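Local coordinates for protein LbaCas13a H328A (C2c2) (Lachnospiraceae bacterium NK4A179, PDB 5WLH) that binds precursor CRISPR RNA and, as a Cas13a enzyme guided by that RNA, probably cleaves RNA targets, with a preference for adenine sites, at residues A459-N464 with K475-Y480; K469-G474 with R1166-A1171; N160-I165 with K200-N205; L68-N73 with G100-D105. All blocks are in the same frame, centred on the assembly; numbering follows the deposited sequence.

Contact 1 of 4, residues A459-N464 with K475-Y480; sequences AMDELN and KISEEY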
loop_
_atom_site.group_PDB
_atom_site.type_symbol
_atom_site.label_atom_id
_atom_site.label_comp_id
_atom_site.label_asym_id
_atom_site.label_seq_id
_atom_site.Cartn_x
_atom_site.Cartn_y
_atom_site.Cartn_z
ATOM N N ALA A 459 -5.161 16.105 20.300
ATOM C CA ALA A 459 -6.033 16.951 21.111
ATOM C C ALA A 459 -7.199 16.170 21.708
ATOM O O ALA A 459 -8.245 16.753 22.011
ATOM C CB ALA A 459 -6.550 18.147 20.306
ATOM N N MET A 460 -7.034 14.857 21.914
ATOM C CA MET A 460 -8.088 14.017 22.473
ATOM C C MET A 460 -7.533 13.131 23.581
ATOM O O MET A 460 -7.982 12.007 23.764
ATOM C CB MET A 460 -8.745 13.168 21.382
ATOM C CG MET A 460 -9.372 13.994 20.261
ATOM S SD MET A 460 -10.821 14.945 20.768
ATOM C CE MET A 460 -12.037 13.649 21.035
ATOM N N ASP A 461 -6.518 13.628 24.291
ATOM C CA ASP A 461 -5.880 12.884 25.378
ATOM C C ASP A 461 -6.890 12.238 26.332
ATOM O O ASP A 461 -6.714 11.095 26.767
ATOM C CB ASP A 461 -4.984 13.858 26.149
ATOM C CG ASP A 461 -3.665 13.271 26.538
ATOM O OD1 ASP A 461 -3.654 12.186 27.159
ATOM O OD2 ASP A 461 -2.638 13.927 26.241
ATOM N N GLU A 462 -7.938 12.959 26.700
ATOM C CA GLU A 462 -8.810 12.475 27.766
ATOM C C GLU A 462 -9.800 11.420 27.292
ATOM O O GLU A 462 -10.669 11.006 28.067
ATOM C CB GLU A 462 -9.508 13.667 28.430
ATOM C CG GLU A 462 -8.520 14.800 28.705
ATOM C CD GLU A 462 -8.792 15.596 29.972
ATOM O OE1 GLU A 462 -7.822 16.022 30.633
ATOM O OE2 GLU A 462 -9.970 15.817 30.303
ATOM N N LEU A 463 -9.696 10.966 26.040
ATOM C CA LEU A 463 -10.337 9.706 25.673
ATOM C C LEU A 463 -9.741 8.541 26.453
ATOM O O LEU A 463 -10.416 7.527 26.658
ATOM C CB LEU A 463 -10.194 9.442 24.177
ATOM C CG LEU A 463 -10.928 10.363 23.203
ATOM C CD1 LEU A 463 -10.683 9.930 21.755
ATOM C CD2 LEU A 463 -12.424 10.374 23.499
ATOM N N ASN A 464 -8.477 8.661 26.869
ATOM C CA ASN A 464 -7.807 7.592 27.601
ATOM C C ASN A 464 -8.542 7.322 28.904
ATOM O O ASN A 464 -8.941 8.254 29.608
ATOM C CB ASN A 464 -6.350 7.970 27.883
ATOM C CG ASN A 464 -5.446 7.754 26.683
ATOM O OD1 ASN A 464 -5.329 6.637 26.166
ATOM N ND2 ASN A 464 -4.808 8.834 26.220
ATOM N N LYS A 475 -8.573 19.889 23.264
ATOM C CA LYS A 475 -7.513 20.769 23.733
ATOM C C LYS A 475 -6.196 20.093 23.407
ATOM O O LYS A 475 -6.038 18.889 23.647
ATOM C CB LYS A 475 -7.621 21.056 25.236
ATOM C CG LYS A 475 -7.532 19.858 26.139
ATOM C CD LYS A 475 -7.020 20.279 27.527
ATOM C CE LYS A 475 -7.764 19.558 28.636
ATOM N NZ LYS A 475 -7.853 18.105 28.362
ATOM N N ILE A 476 -5.266 20.855 22.840
ATOM C CA ILE A 476 -4.032 20.259 22.343
ATOM C C ILE A 476 -3.170 19.814 23.516
ATOM O O ILE A 476 -2.916 20.594 24.449
ATOM C CB ILE A 476 -3.280 21.249 21.440
ATOM C CG1 ILE A 476 -4.177 21.655 20.269
ATOM C CG2 ILE A 476 -1.938 20.620 20.981
ATOM C CD1 ILE A 476 -3.527 22.610 19.290
ATOM N N SER A 477 -2.750 18.543 23.486
ATOM C CA SER A 477 -1.852 17.987 24.491
ATOM C C SER A 477 -0.596 18.836 24.613
ATOM O O SER A 477 -0.125 19.427 23.640
ATOM C CB SER A 477 -1.454 16.556 24.126
ATOM O OG SER A 477 -2.387 15.624 24.630
ATOM N N GLU A 478 -0.024 18.851 25.823
ATOM C CA GLU A 478 1.061 19.782 26.133
ATOM C C GLU A 478 2.252 19.611 25.196
ATOM O O GLU A 478 2.879 20.600 24.798
ATOM C CB GLU A 478 1.502 19.596 27.588
ATOM C CG GLU A 478 2.582 20.565 28.051
ATOM C CD GLU A 478 3.991 20.055 27.784
ATOM O OE1 GLU A 478 4.261 18.868 28.070
ATOM O OE2 GLU A 478 4.826 20.846 27.286
ATOM N N GLU A 479 2.593 18.369 24.846
ATOM C CA GLU A 479 3.782 18.130 24.030
ATOM C C GLU A 479 3.635 18.652 22.605
ATOM O O GLU A 479 4.646 18.787 21.910
ATOM C CB GLU A 479 4.126 16.635 23.982
ATOM C CG GLU A 479 3.990 15.893 25.301
ATOM C CD GLU A 479 2.589 15.338 25.532
ATOM O OE1 GLU A 479 1.748 16.057 26.119
ATOM O OE2 GLU A 479 2.332 14.178 25.129
ATOM N N TYR A 480 2.410 18.944 22.159
ATOM C CA TYR A 480 2.149 19.357 20.784
ATOM C C TYR A 480 1.740 20.813 20.659
ATOM O O TYR A 480 1.513 21.281 19.544
ATOM C CB TYR A 480 1.087 18.434 20.163
ATOM C CG TYR A 480 1.593 17.019 20.179
ATOM C CD1 TYR A 480 2.564 16.600 19.269
ATOM C CD2 TYR A 480 1.174 16.124 21.152
ATOM C CE1 TYR A 480 3.058 15.317 19.303
ATOM C CE2 TYR A 480 1.666 14.836 21.198
ATOM C CZ TYR A 480 2.608 14.438 20.266
ATOM O OH TYR A 480 3.092 13.159 20.310
HETATM O O HOH W 1 -5.956 16.543 24.884
#
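Glu462 and Lys475 meet by their charged ends, their chains crossing at about a right angle. The lysine starts out away from 459-464, with CG lodged between backbone N and carbonyl carbon (chi1 61°), and only the bends at chi3 and chi4 curl its ammonium back. Lys475 NZ then forms a salt bridge to Glu462 OE1 at 3.1 Å. Glu462 places CG beside its own backbone N and kinks at chi2 (-146°), which carries the carboxylate in from the flank. Both groups have further partners: Glu462 OE1 also pairs with Lys468, OE2 accepts from the backbone N of Glu472, and Lys475 NZ donates to the Glu472 carbonyl. The carboxylate is thus gripped through both oxygens, which probably favours its charged form.

On the more open side, Asp461 points at Ser477, whose OG donates to OD2; the modelled 2.4 Å is very short and its exact length doubtful. Between these two polar links, a water accepts from Asp461 N at 3.0 Å and donates to Lys475 O at 2.7 Å.

Ala459 closes the buried end. Ala459 CA lies 3.2 Å from Lys475 O in a C-H...O contact, and Ala459 CB rests 4.2 Å from Ile476 CG1. Ala459 is where the chain leaves the helical course of 429-458; the two segments flank the short strand 470-472 and bring together the two ends of the connection between helices 429-458 and 486-517.

Contact 2 of 4, residues K469-G474 with R1166-A1171; sequences KEIELG and RKINGA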
loop_
_atom_site.group_PDB
_atom_site.type_symbol
_atom_site.label_atom_id
_atom_site.label_comp_id
_atom_site.label_asym_id
_atom_site.label_seq_id
_atom_site.Cartn_x
_atom_site.Cartn_y
_atom_site.Cartn_z
ATOM N N LYS A 469 -14.261 12.505 36.410
ATOM C CA LYS A 469 -15.689 12.707 36.246
ATOM C C LYS A 469 -16.000 13.891 35.347
ATOM O O LYS A 469 -17.168 14.099 35.001
ATOM C CB LYS A 469 -16.353 12.907 37.610
ATOM C CG LYS A 469 -16.241 11.697 38.512
ATOM C CD LYS A 469 -17.362 10.716 38.229
ATOM C CE LYS A 469 -17.539 9.733 39.376
ATOM N NZ LYS A 469 -18.912 9.144 39.403
ATOM N N GLU A 470 -14.988 14.678 34.992
ATOM C CA GLU A 470 -15.123 15.740 34.005
ATOM C C GLU A 470 -13.900 15.702 33.106
ATOM O O GLU A 470 -12.770 15.714 33.602
ATOM C CB GLU A 470 -15.238 17.118 34.655
ATOM C CG GLU A 470 -15.300 18.258 33.643
ATOM C CD GLU A 470 -15.908 19.513 34.230
ATOM O OE1 GLU A 470 -16.077 20.513 33.491
ATOM O OE2 GLU A 470 -16.223 19.492 35.442
ATOM N N ILE A 471 -14.121 15.657 31.791
ATOM C CA ILE A 471 -13.031 15.661 30.827
ATOM C C ILE A 471 -13.276 16.755 29.798
ATOM O O ILE A 471 -14.378 17.292 29.674
ATOM C CB ILE A 471 -12.864 14.306 30.118
ATOM C CG1 ILE A 471 -14.184 13.841 29.516
ATOM C CG2 ILE A 471 -12.292 13.260 31.081
ATOM C CD1 ILE A 471 -14.041 12.573 28.670
ATOM N N GLU A 472 -12.213 17.095 29.075
ATOM C CA GLU A 472 -12.265 18.095 28.014
ATOM C C GLU A 472 -11.617 17.515 26.766
ATOM O O GLU A 472 -10.451 17.109 26.798
ATOM C CB GLU A 472 -11.555 19.386 28.428
ATOM C CG GLU A 472 -11.579 20.467 27.355
ATOM C CD GLU A 472 -10.961 21.785 27.819
ATOM O OE1 GLU A 472 -10.558 21.878 29.001
ATOM O OE2 GLU A 472 -10.888 22.730 26.999
ATOM N N LEU A 473 -12.363 17.495 25.671
ATOM C CA LEU A 473 -11.837 17.028 24.397
ATOM C C LEU A 473 -11.566 18.216 23.479
ATOM O O LEU A 473 -12.250 19.242 23.540
ATOM C CB LEU A 473 -12.823 16.054 23.743
ATOM C CG LEU A 473 -12.950 14.670 24.399
ATOM C CD1 LEU A 473 -11.571 14.081 24.621
ATOM C CD2 LEU A 473 -13.749 14.717 25.709
ATOM N N GLY A 474 -10.547 18.077 22.633
ATOM C CA GLY A 474 -10.244 19.108 21.671
ATOM C C GLY A 474 -9.244 20.131 22.143
ATOM O O GLY A 474 -9.125 21.187 21.516
ATOM N N ARG A 1166 -20.929 11.927 34.355
ATOM C CA ARG A 1166 -19.734 12.467 33.729
ATOM C C ARG A 1166 -20.100 13.750 33.007
ATOM O O ARG A 1166 -21.184 13.858 32.429
ATOM C CB ARG A 1166 -19.101 11.465 32.747
ATOM C CG ARG A 1166 -17.614 11.684 32.573
ATOM C CD ARG A 1166 -16.904 10.538 31.846
ATOM N NE ARG A 1166 -15.484 10.540 32.178
ATOM C CZ ARG A 1166 -14.535 9.943 31.466
ATOM N NH1 ARG A 1166 -14.850 9.281 30.368
ATOM N NH2 ARG A 1166 -13.267 10.003 31.862
ATOM N N LYS A 1167 -19.200 14.717 33.061
ATOM C CA LYS A 1167 -19.329 15.944 32.298
ATOM C C LYS A 1167 -18.271 15.917 31.210
ATOM O O LYS A 1167 -17.096 15.669 31.495
ATOM C CB LYS A 1167 -19.165 17.183 33.180
ATOM C CG LYS A 1167 -19.563 18.480 32.480
ATOM C CD LYS A 1167 -19.282 19.690 33.345
ATOM C CE LYS A 1167 -20.047 20.909 32.850
ATOM N NZ LYS A 1167 -19.724 22.120 33.659
ATOM N N ILE A 1168 -18.700 16.176 29.976
ATOM C CA ILE A 1168 -17.860 16.088 28.785
ATOM C C ILE A 1168 -17.851 17.457 28.128
ATOM O O ILE A 1168 -18.874 17.887 27.580
ATOM C CB ILE A 1168 -18.378 15.037 27.794
ATOM C CG1 ILE A 1168 -18.836 13.767 28.515
ATOM C CG2 ILE A 1168 -17.331 14.745 26.712
ATOM C CD1 ILE A 1168 -17.715 12.924 29.030
ATOM N N ASN A 1169 -16.706 18.131 28.171
ATOM C CA ASN A 1169 -16.485 19.369 27.445
ATOM C C ASN A 1169 -15.855 19.034 26.098
ATOM O O ASN A 1169 -14.978 18.171 26.016
ATOM C CB ASN A 1169 -15.573 20.297 28.248
ATOM C CG ASN A 1169 -16.155 20.629 29.637
ATOM O OD1 ASN A 1169 -17.138 21.358 29.744
ATOM N ND2 ASN A 1169 -15.559 20.076 30.688
ATOM N N GLY A 1170 -16.314 19.697 25.043
ATOM C CA GLY A 1170 -15.987 19.214 23.702
ATOM C C GLY A 1170 -16.788 17.979 23.343
ATOM O O GLY A 1170 -16.266 17.064 22.677
ATOM N N ALA A 1171 -18.054 17.942 23.763
ATOM C CA ALA A 1171 -18.863 16.729 23.702
ATOM C C ALA A 1171 -18.944 16.172 22.292
ATOM O O ALA A 1171 -18.830 14.957 22.104
ATOM C CB ALA A 1171 -20.278 17.006 24.215
#
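Ile471 CG1 lies 3.7 Å from Ile1168 CD1, the two side chains running side by side on the buried face of a parallel strand pair. Leu473 CD2 adds to this layer at 3.7 Å from Ile1168 CG2, and Tyr1174 of helix 1171-1180 packs on all three. Ile471 CD1 lies over one face of the Arg1166 guanidinium; Arg1166 NE bonds to Lys468 O.

The other face, bearing Glu470, Lys1167, Glu472 and Asn1169, is looser and largely solvent-facing. Glu470 and Lys1167 stretch alongside each other, yet OE1 and NZ make only a long salt bridge of 4.0 Å. Asn1169 is held more firmly: ND2 donates in its amide plane to the anti lone pair of Glu470 OE1 (2.9 Å) and, less straight, to Ile471 O (3.2 Å). That carbonyl also accepts from Asn1169 N, the donors on opposite faces of its plane. A leucine in place of Asn1169 would probably leave Glu470 OE1 without its amide mate and the carboxylate freer to swing into solvent.

The backbone ladder adds Lys1167 N to Lys469 O, Ile471 N to Lys1167 O and Leu473 N to Asn1169 O: 470-472 is the edge strand parallel to 1166-1169 in a mixed sheet completed by 1157-1160.

Contact 3 of 4, residues N160-I165 with K200-N205; sequences NFINRI and KKLLMN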
loop_
_atom_site.group_PDB
_atom_site.type_symbol
_atom_site.label_atom_id
_atom_site.label_comp_id
_atom_site.label_asym_id
_atom_site.label_seq_id
_atom_site.Cartn_x
_atom_site.Cartn_y
_atom_site.Cartn_z
ATOM N N ASN A 160 28.136 31.509 -32.947
ATOM C CA ASN A 160 29.017 30.525 -32.328
ATOM C C ASN A 160 28.275 29.235 -32.001
ATOM O O ASN A 160 28.827 28.140 -32.151
ATOM C CB ASN A 160 29.659 31.098 -31.069
ATOM C CG ASN A 160 30.825 30.267 -30.601
ATOM O OD1 ASN A 160 31.598 29.765 -31.417
ATOM N ND2 ASN A 160 30.927 30.065 -29.294
ATOM N N PHE A 161 27.020 29.337 -31.554
ATOM C CA PHE A 161 26.249 28.123 -31.312
ATOM C C PHE A 161 26.054 27.335 -32.602
ATOM O O PHE A 161 26.181 26.104 -32.615
ATOM C CB PHE A 161 24.898 28.478 -30.671
ATOM C CG PHE A 161 24.910 28.466 -29.153
ATOM C CD1 PHE A 161 25.786 29.268 -28.440
ATOM C CD2 PHE A 161 24.021 27.662 -28.445
ATOM C CE1 PHE A 161 25.789 29.264 -27.040
ATOM C CE2 PHE A 161 24.018 27.653 -27.056
ATOM C CZ PHE A 161 24.894 28.454 -26.354
ATOM N N ILE A 162 25.761 28.028 -33.707
ATOM C CA ILE A 162 25.597 27.346 -34.987
ATOM C C ILE A 162 26.899 26.659 -35.384
ATOM O O ILE A 162 26.899 25.519 -35.864
ATOM C CB ILE A 162 25.117 28.341 -36.062
ATOM C CG1 ILE A 162 23.615 28.609 -35.909
ATOM C CG2 ILE A 162 25.458 27.842 -37.484
ATOM C CD1 ILE A 162 23.081 29.697 -36.815
ATOM N N ASN A 163 28.029 27.330 -35.158
ATOM C CA ASN A 163 29.324 26.741 -35.486
ATOM C C ASN A 163 29.618 25.528 -34.615
ATOM O O ASN A 163 30.085 24.500 -35.114
ATOM C CB ASN A 163 30.432 27.784 -35.339
ATOM C CG ASN A 163 30.374 28.851 -36.407
ATOM O OD1 ASN A 163 29.791 28.649 -37.478
ATOM N ND2 ASN A 163 30.979 30.000 -36.125
ATOM N N ARG A 164 29.359 25.622 -33.311
ATOM C CA ARG A 164 29.612 24.477 -32.447
ATOM C C ARG A 164 28.669 23.324 -32.775
ATOM O O ARG A 164 29.069 22.153 -32.729
ATOM C CB ARG A 164 29.490 24.893 -30.980
ATOM C CG ARG A 164 30.538 25.904 -30.530
ATOM C CD ARG A 164 31.960 25.375 -30.701
ATOM N NE ARG A 164 32.291 24.362 -29.702
ATOM C CZ ARG A 164 33.248 24.486 -28.785
ATOM N NH1 ARG A 164 33.468 23.502 -27.918
ATOM N NH2 ARG A 164 33.988 25.590 -28.729
ATOM N N ILE A 165 27.426 23.640 -33.150
ATOM C CA ILE A 165 26.428 22.606 -33.421
ATOM C C ILE A 165 26.771 21.832 -34.693
ATOM O O ILE A 165 26.605 20.607 -34.748
ATOM C CB ILE A 165 25.023 23.235 -33.498
ATOM C CG1 ILE A 165 24.509 23.564 -32.095
ATOM C CG2 ILE A 165 24.040 22.316 -34.209
ATOM C CD1 ILE A 165 23.309 24.496 -32.104
ATOM N N LYS A 200 14.614 25.298 -32.066
ATOM C CA LYS A 200 14.263 24.921 -33.428
ATOM C C LYS A 200 14.716 25.980 -34.428
ATOM O O LYS A 200 15.282 25.655 -35.476
ATOM C CB LYS A 200 12.762 24.697 -33.547
ATOM C CG LYS A 200 12.339 24.541 -35.001
ATOM C CD LYS A 200 11.154 23.639 -35.163
ATOM C CE LYS A 200 10.973 23.287 -36.634
ATOM N NZ LYS A 200 9.692 22.574 -36.833
ATOM N N LYS A 201 14.481 27.250 -34.111
ATOM C CA LYS A 201 14.883 28.337 -34.999
ATOM C C LYS A 201 16.389 28.344 -35.194
ATOM O O LYS A 201 16.884 28.505 -36.317
ATOM C CB LYS A 201 14.413 29.668 -34.413
ATOM C CG LYS A 201 14.779 30.919 -35.196
ATOM C CD LYS A 201 13.806 32.054 -34.816
ATOM C CE LYS A 201 14.141 33.368 -35.525
ATOM N NZ LYS A 201 13.294 34.501 -35.012
ATOM N N LEU A 202 17.128 28.148 -34.104
ATOM C CA LEU A 202 18.579 28.060 -34.175
ATOM C C LEU A 202 19.024 26.893 -35.048
ATOM O O LEU A 202 19.926 27.043 -35.881
ATOM C CB LEU A 202 19.139 27.918 -32.764
ATOM C CG LEU A 202 20.595 27.506 -32.607
ATOM C CD1 LEU A 202 21.455 28.624 -33.059
ATOM C CD2 LEU A 202 20.879 27.184 -31.145
ATOM N N LEU A 203 18.402 25.724 -34.881
ATOM C CA LEU A 203 18.816 24.554 -35.654
ATOM C C LEU A 203 18.469 24.708 -37.128
ATOM O O LEU A 203 19.214 24.246 -38.000
ATOM C CB LEU A 203 18.166 23.292 -35.092
ATOM C CG LEU A 203 18.752 22.862 -33.747
ATOM C CD1 LEU A 203 17.874 21.793 -33.108
ATOM C CD2 LEU A 203 20.174 22.352 -33.957
ATOM N N MET A 204 17.326 25.325 -37.430
ATOM C CA MET A 204 16.988 25.560 -38.833
ATOM C C MET A 204 17.965 26.537 -39.474
ATOM O O MET A 204 18.379 26.343 -40.627
ATOM C CB MET A 204 15.547 26.054 -38.956
ATOM C CG MET A 204 14.503 25.009 -38.528
ATOM S SD MET A 204 14.278 23.621 -39.664
ATOM C CE MET A 204 13.303 24.397 -40.966
ATOM N N ASN A 205 18.348 27.588 -38.744
ATOM C CA ASN A 205 19.376 28.495 -39.238
ATOM C C ASN A 205 20.716 27.780 -39.372
ATOM O O ASN A 205 21.453 28.003 -40.342
ATOM C CB ASN A 205 19.508 29.710 -38.314
ATOM C CG ASN A 205 18.237 30.569 -38.281
ATOM O OD1 ASN A 205 17.373 30.448 -39.151
ATOM N ND2 ASN A 205 18.120 31.433 -37.265
#
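Leu202 meets Ile162, Ile165 and Phe161 because its CG stands opposite the backbone N (chi1 167°) and chi2 near 70° spreads the two methyls toward helix 158-166. Leu202 CD1 lies against Ile162 CG1 at 3.6 Å, the two side chains sliding past each other in opposite directions. Leu202 CD2, the other branch, lies 3.7 Å from Ile165 CD1 and also reaches Phe161 CD2 at 4.2 Å, approaching that ring obliquely.

Ile162 swings its CG1 arm beside the backbone N (chi1 -78°) and extends it, laying CD1 at 3.9 Å from Asn205 CB. The asparagine lends only this aliphatic carbon to the patch; its ND2 bonds to Glu158, at the start of the same helix as Ile162. Next to Leu202, Ile165 also offers CG2 to Leu203 CD2 at 3.9 Å, crossing at about a right angle.

The local axes approach to 9.8 Å at a crossing angle of -67°, steep enough to confine the touching residues to a compact patch. An alanine at Leu202 would probably open a gap between Ile162 and Ile165 and leave Phe161 without its neighbour from 200-205. Val218 and Phe222 of helix 218-230 also touch Leu202, so the leucine is wedged between two helices. Within the patch between 160-165 and 200-205, the join depends on shape and exclusion of water, while the Asn205-Glu158 bond adds a directed polar link at its margin.

Contact 4 of 4, residues L68-N73 with G100-D105; sequences LYRIFN and GLVLSD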
loop_
_atom_site.group_PDB
_atom_site.type_symbol
_atom_site.label_atom_id
_atom_site.label_comp_id
_atom_site.label_asym_id
_atom_site.label_seq_id
_atom_site.Cartn_x
_atom_site.Cartn_y
_atom_site.Cartn_z
ATOM N N LEU A 68 28.938 17.978 -17.217
ATOM C CA LEU A 68 28.252 17.010 -18.060
ATOM C C LEU A 68 27.040 17.612 -18.770
ATOM O O LEU A 68 26.300 16.882 -19.434
ATOM C CB LEU A 68 27.831 15.796 -17.230
ATOM C CG LEU A 68 28.941 14.786 -16.915
ATOM C CD1 LEU A 68 28.416 13.675 -16.015
ATOM C CD2 LEU A 68 29.538 14.211 -18.194
ATOM N N TYR A 69 26.828 18.922 -18.647
ATOM C CA TYR A 69 25.654 19.563 -19.227
ATOM C C TYR A 69 25.667 19.438 -20.746
ATOM O O TYR A 69 26.650 19.796 -21.402
ATOM C CB TYR A 69 25.610 21.034 -18.810
ATOM C CG TYR A 69 24.349 21.761 -19.204
ATOM C CD1 TYR A 69 24.173 22.234 -20.501
ATOM C CD2 TYR A 69 23.335 21.981 -18.281
ATOM C CE1 TYR A 69 23.023 22.896 -20.865
ATOM C CE2 TYR A 69 22.184 22.652 -18.635
ATOM C CZ TYR A 69 22.030 23.105 -19.927
ATOM O OH TYR A 69 20.878 23.770 -20.283
ATOM N N ARG A 70 24.572 18.913 -21.298
ATOM C CA ARG A 70 24.364 18.824 -22.737
ATOM C C ARG A 70 22.924 19.182 -23.060
ATOM O O ARG A 70 22.008 18.830 -22.313
ATOM C CB ARG A 70 24.675 17.420 -23.284
ATOM C CG ARG A 70 26.094 16.940 -23.001
ATOM C CD ARG A 70 27.067 17.517 -24.014
ATOM N NE ARG A 70 28.414 16.967 -23.892
ATOM C CZ ARG A 70 29.286 17.322 -22.952
ATOM N NH1 ARG A 70 28.945 18.217 -22.032
ATOM N NH2 ARG A 70 30.500 16.776 -22.930
ATOM N N ILE A 71 22.738 19.878 -24.188
ATOM C CA ILE A 71 21.401 20.270 -24.626
ATOM C C ILE A 71 20.529 19.041 -24.857
ATOM O O ILE A 71 19.329 19.042 -24.546
ATOM C CB ILE A 71 21.499 21.140 -25.896
ATOM C CG1 ILE A 71 22.276 22.427 -25.608
ATOM C CG2 ILE A 71 20.118 21.440 -26.465
ATOM C CD1 ILE A 71 21.712 23.237 -24.487
ATOM N N PHE A 72 21.115 17.972 -25.392
ATOM C CA PHE A 72 20.392 16.758 -25.748
ATOM C C PHE A 72 20.853 15.582 -24.888
ATOM O O PHE A 72 22.050 15.429 -24.628
ATOM C CB PHE A 72 20.602 16.430 -27.229
ATOM C CG PHE A 72 20.039 17.469 -28.166
ATOM C CD1 PHE A 72 18.670 17.641 -28.285
ATOM C CD2 PHE A 72 20.879 18.266 -28.932
ATOM C CE1 PHE A 72 18.140 18.597 -29.151
ATOM C CE2 PHE A 72 20.359 19.222 -29.801
ATOM C CZ PHE A 72 18.988 19.386 -29.909
ATOM N N ASN A 73 19.900 14.742 -24.472
ATOM C CA ASN A 73 20.170 13.569 -23.646
ATOM C C ASN A 73 20.698 12.410 -24.493
ATOM O O ASN A 73 21.015 12.556 -25.677
ATOM C CB ASN A 73 18.908 13.130 -22.913
ATOM C CG ASN A 73 18.447 14.133 -21.885
ATOM O OD1 ASN A 73 19.255 14.822 -21.262
ATOM N ND2 ASN A 73 17.133 14.234 -21.715
ATOM N N GLY A 100 31.864 20.125 -30.170
ATOM C CA GLY A 100 30.456 20.363 -30.423
ATOM C C GLY A 100 29.896 21.393 -29.466
ATOM O O GLY A 100 30.604 22.291 -28.998
ATOM N N LEU A 101 28.604 21.266 -29.169
ATOM C CA LEU A 101 27.938 22.174 -28.234
ATOM C C LEU A 101 28.157 21.655 -26.816
ATOM O O LEU A 101 27.293 21.035 -26.191
ATOM C CB LEU A 101 26.460 22.309 -28.571
ATOM C CG LEU A 101 25.732 23.462 -27.883
ATOM C CD1 LEU A 101 26.409 24.791 -28.179
ATOM C CD2 LEU A 101 24.278 23.498 -28.313
ATOM N N VAL A 102 29.353 21.922 -26.304
ATOM C CA VAL A 102 29.751 21.546 -24.954
ATOM C C VAL A 102 29.968 22.844 -24.190
ATOM O O VAL A 102 31.017 23.489 -24.316
ATOM C CB VAL A 102 31.005 20.670 -24.953
ATOM C CG1 VAL A 102 31.390 20.293 -23.526
ATOM C CG2 VAL A 102 30.761 19.443 -25.800
ATOM N N LEU A 103 28.963 23.230 -23.400
ATOM C CA LEU A 103 28.977 24.539 -22.757
ATOM C C LEU A 103 30.164 24.694 -21.821
ATOM O O LEU A 103 30.734 25.785 -21.710
ATOM C CB LEU A 103 27.671 24.755 -21.992
ATOM C CG LEU A 103 26.600 25.592 -22.680
ATOM C CD1 LEU A 103 25.677 26.189 -21.635
ATOM C CD2 LEU A 103 27.242 26.685 -23.529
ATOM N N SER A 104 30.540 23.618 -21.124
ATOM C CA SER A 104 31.653 23.699 -20.182
ATOM C C SER A 104 32.946 24.061 -20.896
ATOM O O SER A 104 33.748 24.844 -20.376
ATOM C CB SER A 104 31.814 22.378 -19.428
ATOM O OG SER A 104 31.882 21.283 -20.326
ATOM N N ASP A 105 33.162 23.506 -22.091
ATOM C CA ASP A 105 34.343 23.870 -22.867
ATOM C C ASP A 105 34.243 25.299 -23.388
ATOM O O ASP A 105 35.214 26.061 -23.314
ATOM C CB ASP A 105 34.537 22.888 -24.024
ATOM C CG ASP A 105 34.776 21.465 -23.548
ATOM O OD1 ASP A 105 35.111 21.282 -22.358
ATOM O OD2 ASP A 105 34.622 20.528 -24.360
HETATM O O HOH W 2 26.497 21.654 -23.518
HETATM O O HOH W 3 29.009 21.234 -20.692
HETATM O O HOH W 4 24.843 19.852 -26.103
#
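Ile71 CG1 presses on Leu101 CD2 at 3.5 Å, the closest carbon pair here, while Leu103 CD1 approaches the Tyr69 ring obliquely at CE1 (4.3 Å); these are the apolar contacts.

A second kind sets charge on hydrocarbon. Val102 CG1 sits over one face of the Arg70 guanidinium, offset toward its rim and 3.5 Å from NH1. A bend at chi2 (-82°) folds the arginine so that NH1 returns to its own chain and donates to Tyr69 O, from above the carbonyl plane; NE is taken by Asn96 O. The group is thereby fixed in rotation with the valine against it.

Water makes the third kind. One molecule donates to Tyr69 O and Leu101 O and accepts from Leu103 N at 2.9 Å; a second links Tyr69 O to Ser104 N, and a third Leu101 O to Ile71 N. Tyr69 O therefore receives three donors, and two N-H groups of the first helical turn are satisfied through solvent.

Leu101, centre of an inverse gamma turn, and Leu103 touch Phe161 of helix 158-166. Tyr69 reaches helix 218-230, its OH on Asp229 and its ring edge-to-face with Phe230, while Phe72 and Leu101 rest on helix 83-96.

Contacts 1 and 2 share one piece of chain: 469-474 runs straight into 475-480, and Ala459 O to Gly474 N ties the loop to the strand pair. Contacts 3 and 4 form a second cluster, their centres 14 Å apart, joined where Arg164 NE bonds to Gly100 O and Phe161 packs on Leu101. The clusters lie far apart, nearest atoms about 43 Å apart (contacts 1 and 4). The first pair is partly buried: contact 2 relies on a parallel backbone ladder, contact 1 on a salt bridge, a Ser-Asp bond and a bridging water. Contacts 3 and 4 are buried; contact 3 is apolar between helices, while contact 4 uses three bridging waters to satisfy backbone groups.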